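Long-range contacts in CbsA (PDB 5XYH), which hydrolyses beta-1,4-glucosidic bonds of cellulose as a cellobiosidase (exoglucanase) of glycoside hydrolase family 6, probably releasing cellobiose from chain ends: residues 364-375 with 400-410; 47-55 with 89-98. One frame throughout, in Å; residues are numbered along the deposited sequence.

Interaction 1 (364-375 with 400-410); sequences GESDGSSKYIPN and LPNAPIAGTWF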
loop_
_atom_site.group_PDB
_atom_site.type_symbol
_atom_site.label_atom_id
_atom_site.label_comp_id
_atom_site.label_asym_id
_atom_site.label_seq_id
_atom_site.Cartn_x
_atom_site.Cartn_y
_atom_site.Cartn_z
ATOM N N GLY A 364 -11.316 5.211 -3.219
ATOM C CA GLY A 364 -11.974 6.482 -3.483
ATOM C C GLY A 364 -11.029 7.669 -3.465
ATOM O O GLY A 364 -11.316 8.693 -4.099
ATOM N N GLU A 365 -9.913 7.562 -2.749
ATOM C CA GLU A 365 -8.937 8.646 -2.756
ATOM C C GLU A 365 -8.058 8.563 -4.001
ATOM O O GLU A 365 -7.695 7.476 -4.465
ATOM C CB GLU A 365 -8.101 8.625 -1.475
ATOM C CG GLU A 365 -8.935 9.033 -0.261
ATOM C CD GLU A 365 -8.211 8.876 1.061
ATOM O OE1 GLU A 365 -7.055 8.416 1.040
ATOM O OE2 GLU A 365 -8.815 9.169 2.126
ATOM N N SER A 366 -7.768 9.725 -4.572
ATOM C CA SER A 366 -7.042 9.794 -5.831
ATOM C C SER A 366 -5.562 9.483 -5.638
ATOM O O SER A 366 -4.956 9.855 -4.627
ATOM C CB SER A 366 -7.206 11.189 -6.440
ATOM O OG SER A 366 -6.456 11.296 -7.631
ATOM N N ASP A 367 -4.986 8.781 -6.622
ATOM C CA ASP A 367 -3.552 8.504 -6.675
ATOM C C ASP A 367 -2.757 9.657 -7.279
ATOM O O ASP A 367 -1.519 9.619 -7.260
ATOM C CB ASP A 367 -3.290 7.226 -7.486
ATOM C CG ASP A 367 -3.949 5.988 -6.867
ATOM O OD1 ASP A 367 -3.938 5.886 -5.617
ATOM O OD2 ASP A 367 -4.480 5.126 -7.627
ATOM N N GLY A 368 -3.436 10.661 -7.805
ATOM C CA GLY A 368 -2.818 11.825 -8.420
ATOM C C GLY A 368 -3.764 12.373 -9.483
ATOM O O GLY A 368 -4.595 11.674 -10.063
ATOM N N SER A 369 -3.632 13.668 -9.762
ATOM C CA SER A 369 -4.520 14.320 -10.708
ATOM C C SER A 369 -4.103 13.996 -12.142
ATOM O O SER A 369 -2.950 13.644 -12.420
ATOM C CB SER A 369 -4.500 15.825 -10.465
ATOM O OG SER A 369 -3.149 16.276 -10.437
ATOM N N SER A 370 -5.070 14.082 -13.050
ATOM C CA SER A 370 -4.842 13.775 -14.457
ATOM C C SER A 370 -4.326 14.978 -15.245
ATOM O O SER A 370 -4.164 14.882 -16.470
ATOM C CB SER A 370 -6.132 13.250 -15.089
ATOM O OG SER A 370 -7.226 14.073 -14.754
ATOM N N LYS A 371 -4.104 16.102 -14.567
ATOM C CA LYS A 371 -3.467 17.308 -15.099
ATOM C C LYS A 371 -2.900 18.054 -13.897
ATOM O O LYS A 371 -3.101 17.643 -12.754
ATOM C CB LYS A 371 -4.458 18.179 -15.887
ATOM C CG LYS A 371 -5.621 18.705 -15.040
ATOM C CD LYS A 371 -6.314 19.935 -15.648
ATOM C CE LYS A 371 -6.888 19.626 -17.013
ATOM N NZ LYS A 371 -7.748 20.712 -17.607
ATOM N N TYR A 372 -2.186 19.155 -14.140
ATOM C CA TYR A 372 -1.754 19.985 -13.013
ATOM C C TYR A 372 -2.907 20.895 -12.604
ATOM O O TYR A 372 -3.334 21.764 -13.380
ATOM C CB TYR A 372 -0.502 20.817 -13.312
ATOM C CG TYR A 372 0.206 21.214 -12.027
ATOM C CD1 TYR A 372 -0.417 22.033 -11.092
ATOM C CD2 TYR A 372 1.467 20.718 -11.720
ATOM C CE1 TYR A 372 0.212 22.373 -9.897
ATOM C CE2 TYR A 372 2.099 21.050 -10.526
ATOM C CZ TYR A 372 1.466 21.872 -9.625
ATOM O OH TYR A 372 2.095 22.202 -8.447
ATOM N N ILE A 373 -3.381 20.703 -11.381
ATOM C CA ILE A 373 -4.505 21.441 -10.814
ATOM C C ILE A 373 -3.961 22.406 -9.768
ATOM O O ILE A 373 -3.188 21.981 -8.900
ATOM C CB ILE A 373 -5.533 20.490 -10.174
ATOM C CG1 ILE A 373 -6.045 19.484 -11.217
ATOM C CG2 ILE A 373 -6.641 21.283 -9.510
ATOM C CD1 ILE A 373 -7.067 18.476 -10.670
ATOM N N PRO A 374 -4.333 23.687 -9.803
ATOM C CA PRO A 374 -3.874 24.605 -8.749
ATOM C C PRO A 374 -4.306 24.089 -7.388
ATOM O O PRO A 374 -5.457 23.681 -7.197
ATOM C CB PRO A 374 -4.544 25.943 -9.100
ATOM C CG PRO A 374 -5.542 25.644 -10.148
ATOM C CD PRO A 374 -5.123 24.376 -10.837
ATOM N N ASN A 375 -3.352 24.058 -6.462
ATOM C CA ASN A 375 -3.599 23.584 -5.113
ATOM C C ASN A 375 -2.514 24.140 -4.211
ATOM O O ASN A 375 -1.438 24.537 -4.671
ATOM C CB ASN A 375 -3.640 22.052 -5.044
ATOM C CG ASN A 375 -2.273 21.423 -5.208
ATOM O OD1 ASN A 375 -1.593 21.128 -4.221
ATOM N ND2 ASN A 375 -1.853 21.218 -6.459
ATOM N N LEU A 400 -8.105 6.715 -14.776
ATOM C CA LEU A 400 -9.393 7.350 -15.052
ATOM C C LEU A 400 -9.208 8.839 -15.343
ATOM O O LEU A 400 -8.405 9.507 -14.682
ATOM C CB LEU A 400 -10.343 7.196 -13.867
ATOM C CG LEU A 400 -11.218 5.961 -13.733
ATOM C CD1 LEU A 400 -12.249 6.220 -12.640
ATOM C CD2 LEU A 400 -11.908 5.600 -15.059
ATOM N N PRO A 401 -9.944 9.391 -16.306
ATOM C CA PRO A 401 -9.822 10.819 -16.618
ATOM C C PRO A 401 -10.486 11.701 -15.570
ATOM O O PRO A 401 -11.267 11.254 -14.723
ATOM C CB PRO A 401 -10.532 10.955 -17.971
ATOM C CG PRO A 401 -11.551 9.848 -17.962
ATOM C CD PRO A 401 -10.850 8.693 -17.237
ATOM N N ASN A 402 -10.148 12.992 -15.651
ATOM C CA ASN A 402 -10.725 14.016 -14.789
ATOM C C ASN A 402 -10.527 13.685 -13.306
ATOM O O ASN A 402 -11.452 13.763 -12.498
ATOM C CB ASN A 402 -12.199 14.220 -15.134
ATOM C CG ASN A 402 -12.387 14.713 -16.564
ATOM O OD1 ASN A 402 -13.077 14.080 -17.368
ATOM N ND2 ASN A 402 -11.736 15.827 -16.897
ATOM N N ALA A 403 -9.288 13.327 -12.946
ATOM C CA ALA A 403 -8.937 12.929 -11.584
ATOM C C ALA A 403 -8.450 14.129 -10.766
ATOM O O ALA A 403 -7.721 14.984 -11.290
ATOM C CB ALA A 403 -7.849 11.862 -11.608
ATOM N N PRO A 404 -8.826 14.222 -9.491
ATOM C CA PRO A 404 -8.363 15.322 -8.638
ATOM C C PRO A 404 -6.992 15.007 -8.045
ATOM O O PRO A 404 -6.428 13.929 -8.249
ATOM C CB PRO A 404 -9.434 15.378 -7.549
ATOM C CG PRO A 404 -9.803 13.943 -7.374
ATOM C CD PRO A 404 -9.747 13.327 -8.759
ATOM N N ILE A 405 -6.464 15.962 -7.276
ATOM C CA ILE A 405 -5.088 15.811 -6.814
ATOM C C ILE A 405 -4.971 14.628 -5.846
ATOM O O ILE A 405 -5.937 14.196 -5.200
ATOM C CB ILE A 405 -4.554 17.103 -6.169
ATOM C CG1 ILE A 405 -5.267 17.395 -4.850
ATOM C CG2 ILE A 405 -4.674 18.289 -7.148
ATOM C CD1 ILE A 405 -4.905 18.719 -4.201
ATOM N N ALA A 406 -3.746 14.125 -5.738
ATOM C CA ALA A 406 -3.425 12.968 -4.912
ATOM C C ALA A 406 -3.950 13.123 -3.492
ATOM O O ALA A 406 -3.767 14.166 -2.864
ATOM C CB ALA A 406 -1.903 12.776 -4.885
ATOM N N GLY A 407 -4.583 12.065 -2.989
ATOM C CA GLY A 407 -5.054 12.019 -1.617
ATOM C C GLY A 407 -6.358 12.736 -1.342
ATOM O O GLY A 407 -6.725 12.890 -0.171
ATOM N N THR A 408 -7.067 13.193 -2.371
ATOM C CA THR A 408 -8.396 13.778 -2.226
ATOM C C THR A 408 -9.421 12.934 -2.983
ATOM O O THR A 408 -9.078 12.099 -3.825
ATOM C CB THR A 408 -8.430 15.231 -2.726
ATOM O OG1 THR A 408 -8.331 15.254 -4.153
ATOM C CG2 THR A 408 -7.269 16.001 -2.148
ATOM N N TRP A 409 -10.700 13.169 -2.684
ATOM C CA TRP A 409 -11.743 12.224 -3.069
ATOM C C TRP A 409 -12.023 12.229 -4.569
ATOM O O TRP A 409 -12.142 13.287 -5.197
ATOM C CB TRP A 409 -13.028 12.545 -2.314
ATOM C CG TRP A 409 -13.970 11.417 -2.241
ATOM C CD1 TRP A 409 -15.242 11.384 -2.727
ATOM C CD2 TRP A 409 -13.734 10.137 -1.636
ATOM N NE1 TRP A 409 -15.816 10.162 -2.466
ATOM C CE2 TRP A 409 -14.918 9.383 -1.784
ATOM C CE3 TRP A 409 -12.643 9.559 -0.971
ATOM C CZ2 TRP A 409 -15.041 8.077 -1.303
ATOM C CZ3 TRP A 409 -12.773 8.257 -0.481
ATOM C CH2 TRP A 409 -13.961 7.534 -0.660
ATOM N N PHE A 410 -12.193 11.037 -5.131
ATOM C CA PHE A 410 -12.402 10.833 -6.562
ATOM C C PHE A 410 -13.711 10.061 -6.713
ATOM O O PHE A 410 -13.716 8.830 -6.775
ATOM C CB PHE A 410 -11.193 10.096 -7.172
ATOM C CG PHE A 410 -11.164 10.064 -8.682
ATOM C CD1 PHE A 410 -12.211 10.566 -9.444
ATOM C CD2 PHE A 410 -10.064 9.522 -9.339
ATOM C CE1 PHE A 410 -12.166 10.517 -10.827
ATOM C CE2 PHE A 410 -10.012 9.468 -10.715
ATOM C CZ PHE A 410 -11.062 9.976 -11.463
HETATM O O HOH W 1 -1.848 15.108 -7.821
#
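S366 is gripped on several sides by 400-410. Its backbone N donates to T408 O at 2.8 Å, and its own O receives G407 N in an almost straight bond (178°). With OG swung away from its backbone N (chi1 177°), the hydroxyl reaches across to P404 O, 2.7 Å away and tilted out of that carbonyl plane, while the same oxygen accepts G368 N in an ST turn. The type II turn 405-408 presents G407 N to S366 O, and T408 OG1 and N both close back on I405 O. Beyond the single bridge of E365 with W409, the chain is pressed under the indole: G364 CA sits 3.8 Å from the centroid of the six-membered ring, over its face, and F410 N lies 2.7 Å from G364 O, nearly in line with that C=O although its N-H is bent. E365 CG brushes W409 CE3, the carboxylate plane nearly perpendicular to the ring, and its OE2 continues to R66 in a salt bridge.

Towards N375 the packing thins and is only partly buried. S370 OG, turned between its backbone N and carbonyl carbon (chi1 47°), accepts A403 N at 2.8 Å, but the return bond from S370 N to A403 O is weak. Water 1 accepts from both S369 N and A406 N, linking two backbone donors that cannot bond each other. I373 CB rests on I405 CG2, and N375 CB meets I405 CD1 at 3.7 Å. Two loops without regular secondary structure are thus joined mainly through backbone polar groups and serine hydroxyls; the S366 hydroxyl, both donor and acceptor, fixes a local turn and the neighbouring loop together, whereas the I373-N375 end meets 400-410 through van der Waals contacts, without hydrogen bonds to it.

Interaction 2 (47-55 with 89-98); sequences TYVWLDSID and GLVIYDMPGR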
loop_
_atom_site.group_PDB
_atom_site.type_symbol
_atom_site.label_atom_id
_atom_site.label_comp_id
_atom_site.label_asym_id
_atom_site.label_seq_id
_atom_site.Cartn_x
_atom_site.Cartn_y
_atom_site.Cartn_z
ATOM N N THR A 47 -9.689 1.991 7.765
ATOM C CA THR A 47 -8.783 2.405 6.698
ATOM C C THR A 47 -7.559 3.073 7.310
ATOM O O THR A 47 -7.640 3.691 8.371
ATOM C CB THR A 47 -9.455 3.380 5.693
ATOM O OG1 THR A 47 -10.034 4.478 6.408
ATOM C CG2 THR A 47 -10.542 2.675 4.879
ATOM N N TYR A 48 -6.413 2.933 6.644
ATOM C CA TYR A 48 -5.169 3.452 7.195
ATOM C C TYR A 48 -5.064 4.961 6.973
ATOM O O TYR A 48 -5.570 5.504 5.986
ATOM C CB TYR A 48 -3.971 2.710 6.583
ATOM C CG TYR A 48 -3.620 1.484 7.395
ATOM C CD1 TYR A 48 -4.585 0.520 7.654
ATOM C CD2 TYR A 48 -2.341 1.306 7.944
ATOM C CE1 TYR A 48 -4.307 -0.593 8.417
ATOM C CE2 TYR A 48 -2.054 0.181 8.714
ATOM C CZ TYR A 48 -3.050 -0.754 8.944
ATOM O OH TYR A 48 -2.833 -1.875 9.708
ATOM N N VAL A 49 -4.427 5.642 7.929
ATOM C CA VAL A 49 -4.243 7.095 7.891
ATOM C C VAL A 49 -2.851 7.406 7.352
ATOM O O VAL A 49 -1.850 7.067 7.988
ATOM C CB VAL A 49 -4.417 7.714 9.286
ATOM C CG1 VAL A 49 -4.022 9.183 9.251
ATOM C CG2 VAL A 49 -5.840 7.525 9.791
ATOM N N TRP A 50 -2.777 8.091 6.210
ATOM C CA TRP A 50 -1.495 8.404 5.582
ATOM C C TRP A 50 -0.928 9.674 6.198
ATOM O O TRP A 50 -1.536 10.744 6.090
ATOM C CB TRP A 50 -1.646 8.573 4.066
ATOM C CG TRP A 50 -1.871 7.270 3.402
ATOM C CD1 TRP A 50 -2.966 6.472 3.541
ATOM C CD2 TRP A 50 -0.980 6.589 2.509
ATOM N NE1 TRP A 50 -2.816 5.335 2.791
ATOM C CE2 TRP A 50 -1.604 5.377 2.150
ATOM C CE3 TRP A 50 0.281 6.882 1.979
ATOM C CZ2 TRP A 50 -1.011 4.456 1.293
ATOM C CZ3 TRP A 50 0.867 5.968 1.115
ATOM C CH2 TRP A 50 0.220 4.771 0.781
ATOM N N LEU A 51 0.220 9.553 6.861
ATOM C CA LEU A 51 0.972 10.725 7.314
ATOM C C LEU A 51 1.972 11.099 6.221
ATOM O O LEU A 51 3.172 10.839 6.311
ATOM C CB LEU A 51 1.665 10.438 8.639
ATOM C CG LEU A 51 0.731 10.056 9.788
ATOM C CD1 LEU A 51 1.533 9.650 11.019
ATOM C CD2 LEU A 51 -0.235 11.190 10.113
ATOM N N ASP A 52 1.440 11.694 5.148
ATOM C CA ASP A 52 2.220 11.924 3.942
ATOM C C ASP A 52 2.969 13.250 3.949
ATOM O O ASP A 52 3.546 13.618 2.922
ATOM C CB ASP A 52 1.323 11.826 2.696
ATOM C CG ASP A 52 0.192 12.839 2.689
ATOM O OD1 ASP A 52 -0.384 13.130 3.761
ATOM O OD2 ASP A 52 -0.131 13.333 1.589
ATOM N N SER A 53 2.997 13.957 5.078
ATOM C CA SER A 53 3.802 15.166 5.229
ATOM C C SER A 53 3.859 15.499 6.708
ATOM O O SER A 53 3.071 14.987 7.506
ATOM C CB SER A 53 3.213 16.348 4.450
ATOM O OG SER A 53 1.952 16.680 5.002
ATOM N N ILE A 54 4.789 16.389 7.063
ATOM C CA ILE A 54 4.786 16.946 8.413
ATOM C C ILE A 54 3.440 17.588 8.715
ATOM O O ILE A 54 2.885 17.411 9.804
ATOM C CB ILE A 54 5.943 17.947 8.576
ATOM C CG1 ILE A 54 7.282 17.221 8.400
ATOM C CG2 ILE A 54 5.853 18.649 9.923
ATOM C CD1 ILE A 54 8.457 18.152 8.123
ATOM N N ASP A 55 2.884 18.324 7.743
ATOM C CA ASP A 55 1.580 18.961 7.929
ATOM C C ASP A 55 0.494 17.954 8.286
ATOM O O ASP A 55 -0.436 18.290 9.028
ATOM C CB ASP A 55 1.171 19.730 6.672
ATOM C CG ASP A 55 1.841 21.100 6.567
ATOM O OD1 ASP A 55 2.264 21.672 7.603
ATOM O OD2 ASP A 55 1.929 21.620 5.437
ATOM N N GLY A 89 -4.304 2.155 12.217
ATOM C CA GLY A 89 -3.426 2.013 11.070
ATOM C C GLY A 89 -2.862 3.342 10.607
ATOM O O GLY A 89 -3.614 4.277 10.309
ATOM N N LEU A 90 -1.528 3.409 10.520
ATOM C CA LEU A 90 -0.805 4.592 10.079
ATOM C C LEU A 90 0.148 4.210 8.959
ATOM O O LEU A 90 0.714 3.113 8.950
ATOM C CB LEU A 90 0.012 5.238 11.207
ATOM C CG LEU A 90 -0.718 5.760 12.450
ATOM C CD1 LEU A 90 0.278 6.319 13.470
ATOM C CD2 LEU A 90 -1.773 6.811 12.104
ATOM N N VAL A 91 0.320 5.131 8.019
ATOM C CA VAL A 91 1.297 4.999 6.948
ATOM C C VAL A 91 2.370 6.050 7.199
ATOM O O VAL A 91 2.097 7.255 7.155
ATOM C CB VAL A 91 0.651 5.163 5.571
ATOM C CG1 VAL A 91 1.664 4.838 4.500
ATOM C CG2 VAL A 91 -0.571 4.249 5.454
ATOM N N ILE A 92 3.575 5.587 7.518
ATOM C CA ILE A 92 4.744 6.439 7.712
ATOM C C ILE A 92 5.321 6.719 6.325
ATOM O O ILE A 92 5.858 5.816 5.680
ATOM C CB ILE A 92 5.781 5.759 8.624
ATOM C CG1 ILE A 92 5.147 5.323 9.961
ATOM C CG2 ILE A 92 7.032 6.654 8.832
ATOM C CD1 ILE A 92 4.476 6.469 10.761
ATOM N N TYR A 93 5.217 7.970 5.853
ATOM C CA TYR A 93 5.414 8.224 4.423
ATOM C C TYR A 93 5.902 9.660 4.198
ATOM O O TYR A 93 5.213 10.500 3.624
ATOM C CB TYR A 93 4.107 7.954 3.670
ATOM C CG TYR A 93 4.149 7.997 2.149
ATOM C CD1 TYR A 93 5.090 7.273 1.434
ATOM C CD2 TYR A 93 3.199 8.725 1.437
ATOM C CE1 TYR A 93 5.115 7.289 0.040
ATOM C CE2 TYR A 93 3.212 8.752 0.056
ATOM C CZ TYR A 93 4.182 8.031 -0.639
ATOM O OH TYR A 93 4.202 8.054 -2.020
ATOM N N ASP A 94 7.133 9.957 4.634
ATOM C CA ASP A 94 7.740 11.249 4.315
ATOM C C ASP A 94 9.247 11.139 4.072
ATOM O O ASP A 94 9.995 12.072 4.380
ATOM C CB ASP A 94 7.468 12.277 5.424
ATOM C CG ASP A 94 7.505 13.718 4.908
ATOM O OD1 ASP A 94 7.414 13.922 3.674
ATOM O OD2 ASP A 94 7.637 14.640 5.737
ATOM N N MET A 95 9.699 10.024 3.510
ATOM C CA MET A 95 11.115 9.828 3.219
ATOM C C MET A 95 11.693 11.029 2.463
ATOM O O MET A 95 11.054 11.547 1.541
ATOM C CB MET A 95 11.309 8.559 2.385
ATOM C CG MET A 95 12.766 8.213 2.150
ATOM S SD MET A 95 13.570 7.600 3.650
ATOM C CE MET A 95 12.917 5.929 3.684
ATOM N N PRO A 96 12.891 11.493 2.819
ATOM C CA PRO A 96 13.624 12.403 1.929
ATOM C C PRO A 96 13.760 11.800 0.535
ATOM O O PRO A 96 14.010 10.609 0.381
ATOM C CB PRO A 96 14.991 12.547 2.611
ATOM C CG PRO A 96 14.760 12.158 4.051
ATOM C CD PRO A 96 13.671 11.123 4.017
ATOM N N GLY A 97 13.580 12.634 -0.487
ATOM C CA GLY A 97 13.602 12.129 -1.853
ATOM C C GLY A 97 12.541 11.085 -2.138
ATOM O O GLY A 97 12.796 10.131 -2.888
ATOM N N ARG A 98 11.348 11.257 -1.556
ATOM C CA ARG A 98 10.285 10.256 -1.628
ATOM C C ARG A 98 9.965 9.898 -3.073
ATOM O O ARG A 98 10.055 10.740 -3.968
ATOM C CB ARG A 98 9.029 10.781 -0.926
ATOM C CG ARG A 98 8.163 9.701 -0.272
ATOM C CD ARG A 98 6.940 10.302 0.400
ATOM N NE ARG A 98 5.994 10.844 -0.570
ATOM C CZ ARG A 98 4.996 11.657 -0.260
ATOM N NH1 ARG A 98 4.801 12.015 0.997
ATOM N NH2 ARG A 98 4.193 12.116 -1.207
HETATM O O HOH W 2 1.908 13.586 -0.384
HETATM O O HOH W 3 5.615 15.405 1.757
#
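G89 CA stands over the centre of the Y48 ring, 3.3 Å from the centroid, a CH-pi contact, and G89 O accepts V49 N. L90 turns to the other side of the sheet, where CD2 meets V49 CB at 4.0 Å and CD1 approaches L51 CD1. V91 bonds through its N to V49 O and through its O to L51 N, while its CG2 sits 3.6 Å from the W50 five-membered ring centroid, nearly on the normal. I92 extends the L90 side, CD1 near L51 CD1. Y93, with CG anti to the backbone N (chi1 -173°), offers one ring face to the W50 edge, planes at 85°; R98 CD covers the opposite face. D94 OD1 shares water 3 with D52 O. After the type II turn 95-98, R98 returns: NH1 donates to D52 O (2.8 Å) and to Y93 O, and NH2 reaches D52 OD2 through water 2. The guanidinium joins the residues that follow each strand, Y93 CE2 lying over its face. Neighbouring parallel strands 49-51 and 89-92, with loops at their C-terminal ends, are characteristic of the distorted alpha/beta barrel of family 6 glycoside hydrolases, whose active site lies at that end.

How the interactions relate
From the N terminus, interaction 2 comes first: strand 49-51 leads through helices 54-58 and 69-79 to strand 86-92, and their pairing closes this crossover with 33 residues between the segments. The chain then runs through the remaining strands of the mixed, mostly parallel sheet to strand 354-358 before interaction 1 closes a loop of 24 residues that holds neither helix nor strand, just ahead of helix 411-419. The two closures follow in series, neither nested nor crossed. The centres of interactions 1 and 2 lie about 18 Å apart, and the two do not touch. W50 NE1 bonds to G360 O, tying the early strand to the chain shortly before 364-375.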